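Local coordinates for mandelate racemase/muconate lactonizing enzyme family protein (Roseovarius sp. TM1035, PDB 3T9P) that probably catalyses a reaction that begins with removal of the proton next to a substrate carboxylate, as in other enolase-superfamily enzymes, at residues A78-I88 and M104-R115; Q258-Q266 and Y283-V293. All coordinates share one frame; numbering follows the deposited sequence.

Contacts 1 and 2 exemplify how a capping domain is joined to a barrel domain in an enolase-superfamily enzyme. Contact 1 pairs two helical segments of the N-terminal domain, contact 2 two successive strand-to-helix connections of the barrel, and their centres lie about 14 Å apart. The carboxylate of D108, from contact 1, sits at the start of helix 287-299: D108 OD2 is 2.7 Å from M287 N, and D108 OD1 probably also accepts from H288 N. F81 meets the H288 ring edge-to-face beside it. At the other end of contact 2, Y283 holds a formate, probably from the crystallisation liquor, which also bonds to K94 of the second subunit.

Contact 1 (A78-I88 and M104-R115); sequences ALDFADTLDLI and MTGLDTALWDMR
F81 turns one face of its phenyl ring to L111 and an edge to W112. The CD1 methyl of L111 stands 3.8 Å from the centroid of the F81 ring, a CH-pi contact 16° off the normal, as the two side chains slide past each other in opposite directions. At the far end of the phenyl, F81 CZ comes within 3.4 Å of W112 NE1, and the F81 edge meets the indole face in a T-shaped pair with planes 66° apart. D108 OD1 lies at another edge of the phenyl and takes a weak bond from W112 NE1, while the stronger partner of this carboxylate is M287.

F81 is the N-cap residue of helix 82-91, which runs antiparallel to helix 98-119 in the N-terminal capping domain; the domain's sheet reaches L111 and M114 through V41 and T43.

Further along this pair, I88 and M104 meet tip to tip. M104 is extended until it bends at its last torsion (chi3 -77°), bringing M104 CE to 3.4 Å from I88 CG2, tighter than usual. L107 CD2 bridges I88 CD1 and L85 CD2. Toward the loop, M114 CE packs 3.7 Å from A78 CB, and the M114 side chain crosses that of L79 at about a right angle. Between the loop and helix 98-119 a water donates to A78 O (2.8 Å) and to L111 O (2.9 Å).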
loop_
_atom_site.group_PDB
_atom_site.type_symbol
_atom_site.label_atom_id
_atom_site.label_comp_id
_atom_site.label_asym_id
_atom_site.label_seq_id
_atom_site.Cartn_x
_atom_site.Cartn_y
_atom_site.Cartn_z
ATOM N N ALA A 78 11.382 18.980 14.901
ATOM C CA ALA A 78 10.421 19.667 13.999
ATOM C C ALA A 78 11.059 20.307 12.800
ATOM O O ALA A 78 10.320 20.575 11.806
ATOM C CB ALA A 78 9.452 20.634 14.722
ATOM N N LEU A 79 12.415 20.427 12.795
ATOM C CA LEU A 79 13.072 21.165 11.714
ATOM C C LEU A 79 13.924 20.320 10.782
ATOM O O LEU A 79 14.491 20.824 9.805
ATOM C CB LEU A 79 13.965 22.309 12.329
ATOM C CG LEU A 79 13.147 23.379 13.120
ATOM C CD1 LEU A 79 14.209 24.325 13.706
ATOM C CD2 LEU A 79 12.203 24.086 12.181
ATOM N N ASP A 80 14.089 19.052 11.100
ATOM C CA ASP A 80 14.966 18.229 10.270
ATOM C C ASP A 80 14.317 16.873 10.404
ATOM O O ASP A 80 14.512 16.156 11.421
ATOM C CB ASP A 80 16.394 18.212 10.772
ATOM C CG ASP A 80 17.298 17.324 9.880
ATOM O OD1 ASP A 80 16.911 17.031 8.746
ATOM O OD2 ASP A 80 18.347 16.857 10.308
ATOM N N PHE A 81 13.395 16.585 9.475
ATOM C CA PHE A 81 12.464 15.427 9.757
ATOM C C PHE A 81 12.475 14.355 8.663
ATOM O O PHE A 81 11.677 13.421 8.699
ATOM C CB PHE A 81 11.036 15.993 9.995
ATOM C CG PHE A 81 10.419 16.671 8.783
ATOM C CD1 PHE A 81 9.651 15.904 7.851
ATOM C CD2 PHE A 81 10.538 18.075 8.569
ATOM C CE1 PHE A 81 9.054 16.485 6.784
ATOM C CE2 PHE A 81 9.907 18.693 7.487
ATOM C CZ PHE A 81 9.149 17.897 6.561
ATOM N N ALA A 82 13.318 14.512 7.639
ATOM C CA ALA A 82 13.340 13.456 6.589
ATOM C C ALA A 82 13.587 12.035 7.208
ATOM O O ALA A 82 12.867 11.034 6.906
ATOM C CB ALA A 82 14.325 13.802 5.469
ATOM N N ASP A 83 14.523 11.942 8.157
ATOM C CA ASP A 83 14.790 10.652 8.787
ATOM C C ASP A 83 13.598 10.098 9.623
ATOM O O ASP A 83 13.346 8.849 9.688
ATOM C CB ASP A 83 16.104 10.689 9.647
ATOM C CG ASP A 83 16.412 9.273 10.240
ATOM O OD1 ASP A 83 16.613 8.311 9.395
ATOM O OD2 ASP A 83 16.338 9.088 11.454
ATOM N N THR A 84 12.844 11.027 10.268
ATOM C CA THR A 84 11.662 10.657 11.026
ATOM C C THR A 84 10.599 9.940 10.141
ATOM O O THR A 84 9.939 8.994 10.581
ATOM C CB THR A 84 10.967 11.901 11.601
ATOM O OG1 THR A 84 11.898 12.661 12.415
ATOM C CG2 THR A 84 9.787 11.473 12.422
ATOM N N LEU A 85 10.439 10.398 8.901
ATOM C CA LEU A 85 9.431 9.793 7.997
ATOM C C LEU A 85 9.886 8.369 7.630
ATOM O O LEU A 85 9.055 7.436 7.655
ATOM C CB LEU A 85 9.287 10.644 6.730
ATOM C CG LEU A 85 8.946 12.130 6.903
ATOM C CD1 LEU A 85 8.773 12.668 5.460
ATOM C CD2 LEU A 85 7.640 12.397 7.591
ATOM N N ASP A 86 11.190 8.179 7.425
ATOM C CA ASP A 86 11.781 6.793 7.285
ATOM C C ASP A 86 11.551 5.945 8.530
ATOM O O ASP A 86 11.140 4.817 8.382
ATOM C CB ASP A 86 13.273 6.759 6.946
ATOM C CG ASP A 86 13.598 7.479 5.632
ATOM O OD1 ASP A 86 12.896 7.210 4.648
ATOM O OD2 ASP A 86 14.557 8.273 5.560
ATOM N N LEU A 87 11.771 6.492 9.735
ATOM C CA LEU A 87 11.503 5.802 10.984
ATOM C C LEU A 87 10.060 5.441 11.145
ATOM O O LEU A 87 9.736 4.329 11.641
ATOM C CB LEU A 87 11.953 6.581 12.225
ATOM C CG LEU A 87 13.507 6.618 12.286
ATOM C CD1 LEU A 87 13.943 7.663 13.306
ATOM C CD2 LEU A 87 14.112 5.291 12.748
ATOM N N ILE A 88 9.181 6.343 10.751
ATOM C CA ILE A 88 7.744 6.000 10.808
ATOM C C ILE A 88 7.470 4.723 10.001
ATOM O O ILE A 88 6.825 3.778 10.465
ATOM C CB ILE A 88 6.904 7.178 10.281
ATOM C CG1 ILE A 88 6.924 8.246 11.434
ATOM C CG2 ILE A 88 5.437 6.677 9.884
ATOM C CD1 ILE A 88 6.535 9.662 10.887
ATOM N N MET A 104 0.816 10.293 6.130
ATOM C CA MET A 104 2.210 10.881 6.280
ATOM C C MET A 104 2.308 12.248 5.632
ATOM O O MET A 104 3.004 13.122 6.133
ATOM C CB MET A 104 3.246 9.915 5.686
ATOM C CG MET A 104 4.690 10.421 5.791
ATOM S SD MET A 104 5.849 9.068 5.265
ATOM C CE MET A 104 5.716 8.118 6.789
ATOM N N THR A 105 1.634 12.431 4.509
ATOM C CA THR A 105 1.630 13.711 3.814
ATOM C C THR A 105 1.190 14.845 4.762
ATOM O O THR A 105 1.704 15.940 4.618
ATOM C CB THR A 105 0.694 13.671 2.573
ATOM O OG1 THR A 105 1.206 12.681 1.675
ATOM C CG2 THR A 105 0.519 15.002 1.904
ATOM N N GLY A 106 0.227 14.583 5.637
ATOM C CA GLY A 106 -0.335 15.622 6.520
ATOM C C GLY A 106 0.770 16.087 7.493
ATOM O O GLY A 106 0.938 17.306 7.750
ATOM N N LEU A 107 1.542 15.136 8.000
ATOM C CA LEU A 107 2.738 15.483 8.823
ATOM C C LEU A 107 3.811 16.283 8.031
ATOM O O LEU A 107 4.259 17.343 8.455
ATOM C CB LEU A 107 3.408 14.236 9.457
ATOM C CG LEU A 107 4.729 14.484 10.317
ATOM C CD1 LEU A 107 4.442 15.189 11.694
ATOM C CD2 LEU A 107 5.255 13.133 10.713
ATOM N N ASP A 108 4.243 15.768 6.882
ATOM C CA ASP A 108 5.271 16.456 6.104
ATOM C C ASP A 108 4.842 17.874 5.712
ATOM O O ASP A 108 5.629 18.861 5.914
ATOM C CB ASP A 108 5.557 15.598 4.825
ATOM C CG ASP A 108 6.438 16.311 3.822
ATOM O OD1 ASP A 108 7.648 15.954 3.703
ATOM O OD2 ASP A 108 5.897 17.218 3.126
ATOM N N THR A 109 3.648 18.010 5.154
ATOM C CA THR A 109 3.213 19.355 4.658
ATOM C C THR A 109 3.009 20.379 5.782
ATOM O O THR A 109 3.273 21.531 5.600
ATOM C CB THR A 109 1.913 19.283 3.786
ATOM O OG1 THR A 109 0.950 18.488 4.474
ATOM C CG2 THR A 109 2.200 18.586 2.423
ATOM N N ALA A 110 2.560 19.944 6.962
ATOM C CA ALA A 110 2.373 20.877 8.066
ATOM C C ALA A 110 3.757 21.353 8.510
ATOM O O ALA A 110 3.939 22.490 8.879
ATOM C CB ALA A 110 1.675 20.117 9.256
ATOM N N LEU A 111 4.735 20.435 8.531
ATOM C CA LEU A 111 6.074 20.836 8.988
ATOM C C LEU A 111 6.779 21.789 8.006
ATOM O O LEU A 111 7.541 22.675 8.434
ATOM C CB LEU A 111 6.926 19.598 9.273
ATOM C CG LEU A 111 6.505 18.760 10.488
ATOM C CD1 LEU A 111 7.295 17.442 10.467
ATOM C CD2 LEU A 111 6.739 19.510 11.829
ATOM N N TRP A 112 6.624 21.590 6.691
ATOM C CA TRP A 112 7.193 22.603 5.750
ATOM C C TRP A 112 6.548 23.973 5.999
ATOM O O TRP A 112 7.220 24.980 5.917
ATOM C CB TRP A 112 7.001 22.151 4.262
ATOM C CG TRP A 112 7.910 20.973 3.925
ATOM C CD1 TRP A 112 7.544 19.638 3.688
ATOM C CD2 TRP A 112 9.308 21.049 3.764
ATOM N NE1 TRP A 112 8.651 18.902 3.369
ATOM C CE2 TRP A 112 9.766 19.731 3.457
ATOM C CE3 TRP A 112 10.248 22.118 3.857
ATOM C CZ2 TRP A 112 11.129 19.450 3.248
ATOM C CZ3 TRP A 112 11.627 21.821 3.703
ATOM C CH2 TRP A 112 12.047 20.496 3.395
ATOM N N ASP A 113 5.243 24.011 6.178
ATOM C CA ASP A 113 4.539 25.296 6.375
ATOM C C ASP A 113 5.020 25.925 7.690
ATOM O O ASP A 113 5.250 27.111 7.753
ATOM C CB ASP A 113 3.013 25.058 6.490
ATOM C CG ASP A 113 2.188 26.424 6.483
ATOM O OD1 ASP A 113 2.359 27.215 5.491
ATOM O OD2 ASP A 113 1.391 26.653 7.498
ATOM N N MET A 114 5.179 25.108 8.704
ATOM C CA MET A 114 5.717 25.551 9.999
ATOM C C MET A 114 7.074 26.204 9.834
ATOM O O MET A 114 7.270 27.372 10.274
ATOM C CB MET A 114 5.712 24.392 11.050
ATOM C CG MET A 114 6.116 24.848 12.524
ATOM S SD MET A 114 7.927 25.079 12.648
ATOM C CE MET A 114 8.474 23.366 12.440
ATOM N N ARG A 115 8.027 25.496 9.208
ATOM C CA ARG A 115 9.376 26.029 8.998
ATOM C C ARG A 115 9.356 27.258 8.101
ATOM O O ARG A 115 10.025 28.219 8.374
ATOM C CB ARG A 115 10.281 24.949 8.374
ATOM C CG ARG A 115 11.713 25.408 8.197
ATOM C CD ARG A 115 12.561 24.240 7.771
ATOM N NE ARG A 115 13.829 24.796 7.350
ATOM C CZ ARG A 115 14.709 24.175 6.586
ATOM N NH1 ARG A 115 14.459 22.956 6.101
ATOM N NH2 ARG A 115 15.823 24.809 6.255
HETATM O O HOH W 1 10.179 21.692 9.219
HETATM O O HOH W 2 12.144 21.006 7.229
#

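Contact 2 (Q258-Q266 and Y283-V293); sequences QDCEYSSWQ and YMGGMHRTLQV. With FMT (formic acid), chain E.
Y262 is clamped between R289 and Q292, one on each face of its ring. The R289 guanidinium lies nearly flat on one face, planes 27° apart, with its CZ 4.2 Å from the Y262 centroid in a cation-pi stack. On the opposite face the Q292 side chain crosses at about a right angle and sets its CG 3.7 Å from the Y262 centroid. V293 and M284 complete the hole that receives this tyrosine knob.

W265 and V293 form the buried part of the contact, deeper than Y262. V293 CG1 sits almost over the centre of the six-membered ring of W265, 3.6 Å from its centroid, while D259 CB covers the opposite face. M284 SD approaches the indole obliquely, a Met-aromatic contact in which W265 NE1 makes a weak bond to the sulfur. The segments belong to neighbouring strand-to-helix units of the barrel, and helices 262-270 and 287-299 run side by side, 20° apart in these portions.

The side with Y262, Q292 and E261 is partly exposed to solvent, although the tyrosine ring is closely packed. Only the E261-R289 pair is loose there: E261 OE1 is a long 3.9 Å from R289 NH2 and well out of the guanidinium plane, so only charge links them; the stronger partner of E261 is R101.

R289 is fixed instead by two backbone carbonyls in its own plane. A bend at chi3 (54°) directs R289 NE to M284 O at 2.7 Å, and R289 NH2 reaches C260 O at 2.8 Å. Gripped twice at its edge and covered by Y262, the guanidinium is probably held against rotation, and its charge probably polarises both carbonyls.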
loop_
_atom_site.group_PDB
_atom_site.type_symbol
_atom_site.label_atom_id
_atom_site.label_comp_id
_atom_site.label_asym_id
_atom_site.label_seq_id
_atom_site.Cartn_x
_atom_site.Cartn_y
_atom_site.Cartn_z
ATOM N N GLN A 258 -0.318 6.833 -9.135
ATOM C CA GLN A 258 -0.660 5.945 -8.034
ATOM C C GLN A 258 0.568 5.213 -7.450
ATOM O O GLN A 258 0.415 4.330 -6.592
ATOM C CB GLN A 258 -1.631 4.878 -8.509
ATOM C CG GLN A 258 -3.055 5.422 -8.826
ATOM C CD GLN A 258 -3.277 5.874 -10.244
ATOM O OE1 GLN A 258 -2.490 5.605 -11.175
ATOM N NE2 GLN A 258 -4.342 6.583 -10.430
ATOM N N ASP A 259 1.773 5.558 -7.920
ATOM C CA ASP A 259 2.948 4.883 -7.375
ATOM C C ASP A 259 3.386 5.573 -6.115
ATOM O O ASP A 259 3.645 6.754 -6.192
ATOM C CB ASP A 259 4.073 4.936 -8.440
ATOM C CG ASP A 259 3.847 3.863 -9.496
ATOM O OD1 ASP A 259 3.037 4.037 -10.444
ATOM O OD2 ASP A 259 4.426 2.772 -9.305
ATOM N N CYS A 260 3.417 4.879 -4.958
ATOM C CA CYS A 260 3.723 5.590 -3.734
ATOM C C CYS A 260 4.937 5.041 -2.921
ATOM O O CYS A 260 5.340 5.642 -1.902
ATOM C CB CYS A 260 2.502 5.668 -2.805
ATOM S SG CYS A 260 1.928 4.082 -2.226
ATOM N N GLU A 261 5.501 3.925 -3.349
ATOM C CA GLU A 261 6.650 3.308 -2.675
ATOM C C GLU A 261 7.832 3.316 -3.662
ATOM O O GLU A 261 7.648 3.060 -4.861
ATOM C CB GLU A 261 6.364 1.810 -2.411
ATOM C CG GLU A 261 5.158 1.598 -1.421
ATOM C CD GLU A 261 5.435 2.325 -0.053
ATOM O OE1 GLU A 261 6.605 2.396 0.449
ATOM O OE2 GLU A 261 4.459 2.771 0.584
ATOM N N TYR A 262 9.031 3.594 -3.168
ATOM C CA TYR A 262 10.236 3.659 -3.993
ATOM C C TYR A 262 10.497 2.364 -4.844
ATOM O O TYR A 262 10.914 2.402 -6.021
ATOM C CB TYR A 262 11.431 4.026 -3.118
ATOM C CG TYR A 262 11.324 5.351 -2.360
ATOM C CD1 TYR A 262 10.676 6.481 -2.909
ATOM C CD2 TYR A 262 11.916 5.478 -1.114
ATOM C CE1 TYR A 262 10.605 7.658 -2.171
ATOM C CE2 TYR A 262 11.989 6.652 -0.445
ATOM C CZ TYR A 262 11.271 7.736 -0.979
ATOM O OH TYR A 262 11.238 8.867 -0.294
ATOM N N SER A 263 10.152 1.216 -4.294
ATOM C CA SER A 263 10.392 -0.034 -5.006
ATOM C C SER A 263 9.598 -0.023 -6.278
ATOM O O SER A 263 10.081 -0.534 -7.235
ATOM C CB SER A 263 10.056 -1.289 -4.153
ATOM O OG SER A 263 8.695 -1.299 -3.849
ATOM N N SER A 264 8.356 0.480 -6.294
ATOM C CA SER A 264 7.627 0.479 -7.578
ATOM C C SER A 264 8.119 1.578 -8.594
ATOM O O SER A 264 8.089 1.344 -9.844
ATOM C CB SER A 264 6.063 0.426 -7.435
ATOM O OG SER A 264 5.621 1.752 -7.232
ATOM N N TRP A 265 8.577 2.717 -8.093
ATOM C CA TRP A 265 9.203 3.752 -8.924
ATOM C C TRP A 265 10.455 3.168 -9.599
ATOM O O TRP A 265 10.733 3.445 -10.779
ATOM C CB TRP A 265 9.582 4.972 -8.095
ATOM C CG TRP A 265 8.362 5.830 -7.882
ATOM C CD1 TRP A 265 7.603 5.879 -6.773
ATOM C CD2 TRP A 265 7.722 6.686 -8.872
ATOM N NE1 TRP A 265 6.563 6.852 -6.940
ATOM C CE2 TRP A 265 6.590 7.288 -8.244
ATOM C CE3 TRP A 265 8.011 7.001 -10.219
ATOM C CZ2 TRP A 265 5.762 8.234 -8.902
ATOM C CZ3 TRP A 265 7.177 7.895 -10.912
ATOM C CH2 TRP A 265 6.013 8.479 -10.255
ATOM N N GLN A 266 11.188 2.385 -8.822
ATOM C CA GLN A 266 12.384 1.674 -9.278
ATOM C C GLN A 266 12.119 0.705 -10.399
ATOM O O GLN A 266 12.785 0.754 -11.451
ATOM C CB GLN A 266 13.070 0.941 -8.070
ATOM C CG GLN A 266 14.242 1.771 -7.483
ATOM C CD GLN A 266 15.320 2.115 -8.546
ATOM O OE1 GLN A 266 15.538 1.336 -9.461
ATOM N NE2 GLN A 266 15.927 3.321 -8.467
ATOM N N TYR A 283 -0.326 11.531 -2.509
ATOM C CA TYR A 283 -0.284 10.060 -2.468
ATOM C C TYR A 283 1.107 9.534 -2.113
ATOM O O TYR A 283 1.285 8.361 -1.717
ATOM C CB TYR A 283 -0.684 9.466 -3.841
ATOM C CG TYR A 283 -2.070 9.755 -4.287
ATOM C CD1 TYR A 283 -3.119 9.805 -3.375
ATOM C CD2 TYR A 283 -2.366 9.888 -5.672
ATOM C CE1 TYR A 283 -4.476 10.028 -3.806
ATOM C CE2 TYR A 283 -3.664 10.072 -6.124
ATOM C CZ TYR A 283 -4.712 10.146 -5.173
ATOM O OH TYR A 283 -5.972 10.340 -5.622
ATOM N N MET A 284 2.108 10.353 -2.363
ATOM C CA MET A 284 3.521 9.919 -2.147
ATOM C C MET A 284 3.914 9.933 -0.645
ATOM O O MET A 284 4.899 9.282 -0.237
ATOM C CB MET A 284 4.456 10.996 -2.746
ATOM C CG MET A 284 4.830 10.653 -4.197
ATOM S SD MET A 284 5.497 8.985 -4.463
ATOM C CE MET A 284 6.823 8.920 -3.292
ATOM N N GLY A 285 3.212 10.735 0.162
ATOM C CA GLY A 285 3.682 10.895 1.548
ATOM C C GLY A 285 4.330 12.242 1.826
ATOM O O GLY A 285 4.938 12.417 2.881
ATOM N N GLY A 286 4.354 13.161 0.836
ATOM C CA GLY A 286 4.656 14.584 1.131
ATOM C C GLY A 286 5.878 15.026 0.314
ATOM O O GLY A 286 6.265 14.358 -0.646
ATOM N N MET A 287 6.458 16.172 0.667
ATOM C CA MET A 287 7.492 16.793 -0.212
ATOM C C MET A 287 8.830 16.020 -0.200
ATOM O O MET A 287 9.460 15.835 -1.243
ATOM C CB MET A 287 7.718 18.253 0.235
ATOM C CG MET A 287 6.368 19.045 0.231
ATOM S SD MET A 287 5.755 19.434 -1.489
ATOM C CE MET A 287 6.893 20.665 -2.041
ATOM N N HIS A 288 9.281 15.608 0.969
ATOM C CA HIS A 288 10.574 14.895 1.021
ATOM C C HIS A 288 10.479 13.683 0.124
ATOM O O HIS A 288 11.386 13.413 -0.622
ATOM C CB HIS A 288 10.882 14.424 2.477
ATOM C CG HIS A 288 11.569 15.461 3.321
ATOM N ND1 HIS A 288 12.772 16.035 2.958
ATOM C CD2 HIS A 288 11.266 15.961 4.542
ATOM C CE1 HIS A 288 13.135 16.917 3.891
ATOM N NE2 HIS A 288 12.248 16.871 4.880
ATOM N N ARG A 289 9.394 12.906 0.223
ATOM C CA ARG A 289 9.301 11.691 -0.558
ATOM C C ARG A 289 9.137 11.996 -2.034
ATOM O O ARG A 289 9.755 11.307 -2.843
ATOM C CB ARG A 289 8.195 10.786 -0.034
ATOM C CG ARG A 289 8.549 10.200 1.372
ATOM C CD ARG A 289 7.399 9.198 1.854
ATOM N NE ARG A 289 7.076 8.105 0.887
ATOM C CZ ARG A 289 7.840 7.052 0.677
ATOM N NH1 ARG A 289 8.990 6.916 1.422
ATOM N NH2 ARG A 289 7.481 6.107 -0.206
ATOM N N THR A 290 8.391 13.057 -2.375
ATOM C CA THR A 290 8.254 13.389 -3.806
ATOM C C THR A 290 9.652 13.816 -4.417
ATOM O O THR A 290 10.019 13.415 -5.528
ATOM C CB THR A 290 7.184 14.508 -3.975
ATOM O OG1 THR A 290 5.983 13.959 -3.430
ATOM C CG2 THR A 290 6.926 14.824 -5.497
ATOM N N LEU A 291 10.375 14.635 -3.658
ATOM C CA LEU A 291 11.754 15.038 -4.006
ATOM C C LEU A 291 12.666 13.843 -4.282
ATOM O O LEU A 291 13.445 13.878 -5.233
ATOM C CB LEU A 291 12.344 15.904 -2.865
ATOM C CG LEU A 291 11.787 17.334 -2.853
ATOM C CD1 LEU A 291 12.268 18.015 -1.507
ATOM C CD2 LEU A 291 12.248 18.110 -4.178
ATOM N N GLN A 292 12.526 12.756 -3.518
ATOM C CA GLN A 292 13.259 11.516 -3.733
ATOM C C GLN A 292 12.912 10.905 -5.120
ATOM O O GLN A 292 13.848 10.608 -5.930
ATOM C CB GLN A 292 13.044 10.540 -2.550
ATOM C CG GLN A 292 13.755 9.163 -2.693
ATOM C CD GLN A 292 15.330 9.237 -2.769
ATOM O OE1 GLN A 292 15.985 10.040 -2.064
ATOM N NE2 GLN A 292 15.917 8.411 -3.678
ATOM N N VAL A 293 11.616 10.891 -5.475
ATOM C CA VAL A 293 11.221 10.497 -6.803
ATOM C C VAL A 293 11.797 11.430 -7.889
ATOM O O VAL A 293 12.244 10.927 -8.920
ATOM C CB VAL A 293 9.678 10.323 -6.933
ATOM C CG1 VAL A 293 9.303 10.024 -8.421
ATOM C CG2 VAL A 293 9.205 9.200 -5.926
HETATM C C FMT E . -7.221 11.909 -8.273
HETATM O O1 FMT E . -8.408 11.630 -8.672
HETATM O O2 FMT E . -6.318 11.070 -8.128
#